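PDB 4NAX: glutathione S-transferase, N-terminal domain protein from Pseudomonas putida, which binds oxidized glutathione disulfide and probably acts as a glutathione-dependent transferase of the GST superfamily. Local coordinates for residues A[129-133]-A[153-157]; A[36-40]-A[178-183]. All coordinates share one frame; numbering follows the deposited sequence.

Interaction 1 (A[129-133]-A[153-157]); sequences MFGQV and YVNES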
loop_
_atom_site.group_PDB
_atom_site.type_symbol
_atom_site.label_atom_id
_atom_site.label_comp_id
_atom_site.label_asym_id
_atom_site.label_seq_id
_atom_site.Cartn_x
_atom_site.Cartn_y
_atom_site.Cartn_z
ATOM N N MET A 129 -1.612 4.139 -9.457
ATOM C CA MET A 129 -2.285 4.934 -10.486
ATOM C C MET A 129 -1.325 5.758 -11.310
ATOM O O MET A 129 -1.444 5.807 -12.540
ATOM C CB MET A 129 -3.406 5.765 -9.870
ATOM C CG MET A 129 -4.460 4.894 -9.200
ATOM S SD MET A 129 -5.319 3.792 -10.368
ATOM C CE MET A 129 -4.643 2.241 -9.946
ATOM N N PHE A 130 -0.355 6.412 -10.669
ATOM C CA PHE A 130 0.618 7.136 -11.438
ATOM C C PHE A 130 1.391 6.179 -12.350
ATOM O O PHE A 130 1.729 6.504 -13.489
ATOM C CB PHE A 130 1.608 7.934 -10.560
ATOM C CG PHE A 130 1.045 9.141 -9.844
ATOM C CD1 PHE A 130 -0.294 9.454 -9.791
ATOM C CD2 PHE A 130 1.941 9.958 -9.151
ATOM C CE1 PHE A 130 -0.734 10.562 -9.080
ATOM C CE2 PHE A 130 1.506 11.043 -8.435
ATOM C CZ PHE A 130 0.163 11.350 -8.401
ATOM N N GLY A 131 1.673 4.981 -11.848
ATOM C CA GLY A 131 2.362 3.999 -12.658
ATOM C C GLY A 131 1.593 3.635 -13.919
ATOM O O GLY A 131 2.199 3.381 -14.959
ATOM N N GLN A 132 0.259 3.612 -13.853
ATOM C CA GLN A 132 -0.531 3.330 -15.046
ATOM C C GLN A 132 -0.493 4.487 -16.038
ATOM O O GLN A 132 -0.539 4.255 -17.244
ATOM C CB GLN A 132 -1.978 2.959 -14.720
ATOM C CG GLN A 132 -2.170 1.817 -13.724
ATOM C CD GLN A 132 -1.154 0.724 -13.886
ATOM O OE1 GLN A 132 -1.079 0.075 -14.931
ATOM N NE2 GLN A 132 -0.362 0.508 -12.857
ATOM N N VAL A 133 -0.411 5.728 -15.552
ATOM C CA VAL A 133 -0.190 6.854 -16.457
ATOM C C VAL A 133 1.139 6.651 -17.197
ATOM O O VAL A 133 1.226 6.889 -18.400
ATOM C CB VAL A 133 -0.217 8.206 -15.740
ATOM C CG1 VAL A 133 0.169 9.339 -16.687
ATOM C CG2 VAL A 133 -1.620 8.441 -15.177
ATOM N N TYR A 153 -6.761 6.554 -16.150
ATOM C CA TYR A 153 -5.648 6.680 -15.207
ATOM C C TYR A 153 -5.157 8.126 -15.046
ATOM O O TYR A 153 -4.790 8.547 -13.940
ATOM C CB TYR A 153 -4.527 5.660 -15.524
ATOM C CG TYR A 153 -5.105 4.259 -15.426
ATOM C CD1 TYR A 153 -5.553 3.771 -14.216
ATOM C CD2 TYR A 153 -5.296 3.481 -16.540
ATOM C CE1 TYR A 153 -6.160 2.544 -14.109
ATOM C CE2 TYR A 153 -5.915 2.251 -16.450
ATOM C CZ TYR A 153 -6.350 1.786 -15.239
ATOM O OH TYR A 153 -6.998 0.576 -15.195
ATOM N N VAL A 154 -5.229 8.909 -16.115
ATOM C CA VAL A 154 -4.936 10.334 -16.024
ATOM C C VAL A 154 -5.952 11.034 -15.109
ATOM O O VAL A 154 -5.589 11.809 -14.223
ATOM C CB VAL A 154 -4.913 10.995 -17.413
ATOM C CG1 VAL A 154 -4.910 12.515 -17.325
ATOM C CG2 VAL A 154 -3.698 10.487 -18.166
ATOM N N ASN A 155 -7.240 10.790 -15.338
ATOM C CA ASN A 155 -8.274 11.410 -14.536
ATOM C C ASN A 155 -8.158 10.996 -13.079
ATOM O O ASN A 155 -8.315 11.820 -12.177
ATOM C CB ASN A 155 -9.647 11.098 -15.111
ATOM C CG ASN A 155 -9.927 11.895 -16.380
ATOM O OD1 ASN A 155 -9.413 13.001 -16.558
ATOM N ND2 ASN A 155 -10.718 11.323 -17.284
ATOM N N GLU A 156 -7.860 9.723 -12.829
ATOM C CA GLU A 156 -7.687 9.276 -11.449
ATOM C C GLU A 156 -6.461 9.913 -10.803
ATOM O O GLU A 156 -6.494 10.299 -9.629
ATOM C CB GLU A 156 -7.643 7.759 -11.376
ATOM C CG GLU A 156 -7.355 7.199 -10.004
ATOM C CD GLU A 156 -8.365 7.568 -8.931
ATOM O OE1 GLU A 156 -9.446 8.148 -9.222
ATOM O OE2 GLU A 156 -8.047 7.306 -7.755
ATOM N N SER A 157 -5.378 10.051 -11.568
ATOM C CA SER A 157 -4.180 10.700 -11.054
ATOM C C SER A 157 -4.423 12.166 -10.738
ATOM O O SER A 157 -3.935 12.675 -9.736
ATOM C CB SER A 157 -3.014 10.520 -12.034
ATOM O OG SER A 157 -2.665 9.146 -12.111
#
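Gln132 and Tyr153 lie alongside each other and point the same way, and the CB methylene of the glutamine makes a CH-pi contact with the ring. Gln132 CB stands 3.8 Å from the centroid of the Tyr153 ring, 25° off its normal and so over one face. Met129 uses its sulfur instead, in a Met-aromatic contact at the edge: SD is 3.9 Å from Tyr153 CD1. A bend at chi2 (-63°) brings the sulfur to this rim, while the methionine CG leans on Glu156 CG at 3.8 Å.

These groups join helix 109-137 to helix 148-168, neighbours in the helical C-terminal domain of the glutathione transferase fold, whose local axes come within 8.6 Å at 139°. The same face builds the dimer: Tyr153 OH and Gln132 OE1 each bond to their counterpart, Gln132 or Tyr153, of the second subunit, and Arg152 of that subunit also reaches Gln132 OE1.

Apolar packing continues through Val133, whose CG2 lies 4.0 Å from Tyr153 CB and 4.2 Å from Val154 CG2.

The polar ends of Ser157 and Glu156 are served within helix 148-168. Ser157 OG donates to Tyr153 O at 2.9 Å, from the opposite face of the carbonyl plane to Ser157 N, so two donors grip that oxygen; the hydroxyl lies against Val133 CG2 and Phe130 CD1. Glu156 pairs with Arg159.

Interaction 2 (A[36-40]-A[178-183]); sequences IMLEE and YSIADI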
loop_
_atom_site.group_PDB
_atom_site.type_symbol
_atom_site.label_atom_id
_atom_site.label_comp_id
_atom_site.label_asym_id
_atom_site.label_seq_id
_atom_site.Cartn_x
_atom_site.Cartn_y
_atom_site.Cartn_z
ATOM N N ILE A 36 16.347 7.313 -0.038
ATOM C CA ILE A 36 16.118 8.600 0.588
ATOM C C ILE A 36 15.968 8.430 2.101
ATOM O O ILE A 36 16.571 9.167 2.888
ATOM C CB ILE A 36 14.899 9.327 -0.009
ATOM C CG1 ILE A 36 15.204 9.774 -1.432
ATOM C CG2 ILE A 36 14.532 10.528 0.856
ATOM C CD1 ILE A 36 14.000 10.259 -2.192
ATOM N N MET A 37 15.150 7.469 2.527
ATOM C CA MET A 37 14.951 7.250 3.940
ATOM C C MET A 37 16.275 6.967 4.665
ATOM O O MET A 37 16.539 7.539 5.716
ATOM C CB MET A 37 13.981 6.082 4.136
ATOM C CG MET A 37 13.706 5.731 5.583
ATOM S SD MET A 37 12.881 7.070 6.460
ATOM C CE MET A 37 12.513 6.213 7.986
ATOM N N LEU A 38 17.085 6.075 4.101
ATOM C CA LEU A 38 18.354 5.718 4.708
ATOM C C LEU A 38 19.284 6.926 4.795
ATOM O O LEU A 38 19.963 7.133 5.821
ATOM C CB LEU A 38 19.003 4.584 3.929
ATOM C CG LEU A 38 18.280 3.239 4.102
ATOM C CD1 LEU A 38 18.649 2.284 2.981
ATOM C CD2 LEU A 38 18.587 2.639 5.462
ATOM N N GLU A 39 19.299 7.733 3.734
ATOM C CA GLU A 39 20.093 8.968 3.755
ATOM C C GLU A 39 19.602 9.942 4.820
ATOM O O GLU A 39 20.401 10.613 5.475
ATOM C CB GLU A 39 20.095 9.640 2.370
ATOM C CG GLU A 39 20.793 8.841 1.282
ATOM C CD GLU A 39 22.297 8.776 1.442
ATOM O OE1 GLU A 39 22.902 9.764 1.901
ATOM O OE2 GLU A 39 22.883 7.735 1.079
ATOM N N GLU A 40 18.287 10.079 4.965
ATOM C CA GLU A 40 17.706 11.010 5.952
ATOM C C GLU A 40 18.063 10.618 7.389
ATOM O O GLU A 40 18.344 11.486 8.203
ATOM C CB GLU A 40 16.179 11.056 5.848
ATOM C CG GLU A 40 15.636 11.718 4.593
ATOM C CD GLU A 40 15.671 13.251 4.591
ATOM O OE1 GLU A 40 16.333 13.909 5.444
ATOM O OE2 GLU A 40 15.059 13.837 3.667
ATOM N N TYR A 178 7.691 16.364 8.903
ATOM C CA TYR A 178 8.215 15.606 7.777
ATOM C C TYR A 178 8.291 14.135 8.162
ATOM O O TYR A 178 8.725 13.787 9.261
ATOM C CB TYR A 178 9.599 16.137 7.414
ATOM C CG TYR A 178 10.320 15.425 6.278
ATOM C CD1 TYR A 178 9.789 15.391 5.003
ATOM C CD2 TYR A 178 11.561 14.836 6.487
ATOM C CE1 TYR A 178 10.472 14.797 3.952
ATOM C CE2 TYR A 178 12.254 14.239 5.457
ATOM C CZ TYR A 178 11.709 14.212 4.182
ATOM O OH TYR A 178 12.398 13.642 3.126
ATOM N N SER A 179 7.845 13.258 7.271
ATOM C CA SER A 179 7.689 11.854 7.641
ATOM C C SER A 179 7.852 10.931 6.456
ATOM O O SER A 179 7.978 11.356 5.295
ATOM C CB SER A 179 6.286 11.628 8.214
ATOM O OG SER A 179 5.299 11.589 7.177
ATOM N N ILE A 180 7.804 9.635 6.767
ATOM C CA ILE A 180 7.783 8.610 5.737
ATOM C C ILE A 180 6.640 8.767 4.732
ATOM O O ILE A 180 6.755 8.258 3.607
ATOM C CB ILE A 180 7.787 7.180 6.331
ATOM C CG1 ILE A 180 6.587 6.906 7.243
ATOM C CG2 ILE A 180 9.118 6.923 7.020
ATOM C CD1 ILE A 180 6.548 5.476 7.765
ATOM N N ALA A 181 5.533 9.419 5.103
ATOM C CA ALA A 181 4.472 9.657 4.110
ATOM C C ALA A 181 4.968 10.583 2.993
ATOM O O ALA A 181 4.638 10.381 1.820
ATOM C CB ALA A 181 3.215 10.229 4.757
ATOM N N ASP A 182 5.715 11.626 3.344
ATOM C CA ASP A 182 6.282 12.521 2.330
ATOM C C ASP A 182 7.284 11.791 1.451
ATOM O O ASP A 182 7.297 11.949 0.230
ATOM C CB ASP A 182 6.934 13.731 2.969
ATOM C CG ASP A 182 6.005 14.428 3.936
ATOM O OD1 ASP A 182 4.971 14.961 3.493
ATOM O OD2 ASP A 182 6.294 14.424 5.138
ATOM N N ILE A 183 8.130 10.997 2.097
ATOM C CA ILE A 183 9.149 10.242 1.380
ATOM C C ILE A 183 8.505 9.249 0.401
ATOM O O ILE A 183 9.025 9.014 -0.694
ATOM C CB ILE A 183 10.110 9.562 2.374
ATOM C CG1 ILE A 183 10.909 10.653 3.113
ATOM C CG2 ILE A 183 11.046 8.588 1.666
ATOM C CD1 ILE A 183 11.690 10.138 4.300
#
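The Tyr178 ring and the Glu40 carboxylate meet at the rim of the ring, their planes 63° apart and the two side chains crossing at about a right angle. Glu40 OE2 lies at the ring edge, near its plane, and accepts a hydrogen bond of 2.7 Å from Tyr178 OH. The hydroxyl approaches OE2 from above the carboxylate plane, 42° out of it. Arg220 makes a cation-pi contact with Tyr178, and the ring of Trp173 meets the tyrosine with its plane inclined. With CG anti to the backbone N (chi1 178°), the side chain of Tyr178 carries its phenol oxygen to Glu40.

Beside this polar pair runs an apolar seam. Met37, its chain bent at chi2, crosses Ile180 and sets CE 3.6 Å from Ile180 CG2. Its sulfur lies 3.9 Å from Ile183 CD1, the two side chains meeting almost perpendicularly. Ile36 and Ile183 slide past each other in opposite directions, with their CG2 methyls 4.1 Å apart.

The isoleucines are presented by a helix start with a capping box, a feature familiar from the C-terminal domain of glutathione transferases. Ser179 OG accepts from Ala181 N at 3.0 Å, and Asp182 OD2 answers with its anti lone pair, taking the N-H of Ser179 at 2.9 Å. Asp182 OD1 is held in turn by Met174 N. Helix 180-193 starts here, where the thioredoxin-like N-terminal domain rests on the helical one.

Because Glu40 OE2 also forms a salt bridge with Arg220, the carboxylate is probably kept ionised, and a charged, directional tie flanks the greasy seam between the two domains.

Interaction 1 joins helices within the C-terminal domain at the dimer face, whereas interaction 2 joins that domain to the N-terminal one; their centres are 23 Å apart and their nearest atoms about 10 Å. Along the chain, interaction 1 is nested within the loop that 36-40 and 178-183 close. Two helices connect them: helix 109-137 carries 129-133 and also packs on Ile180 through Thr115 and Leu119, while helix 180-193 begins in interaction 2 and touches Phe130 through Trp188 and Leu192. Glutathione disulfide lies nearer interaction 1, where it touches Gly131; the Ile183 side chain is about 11 Å from a bound disulfide.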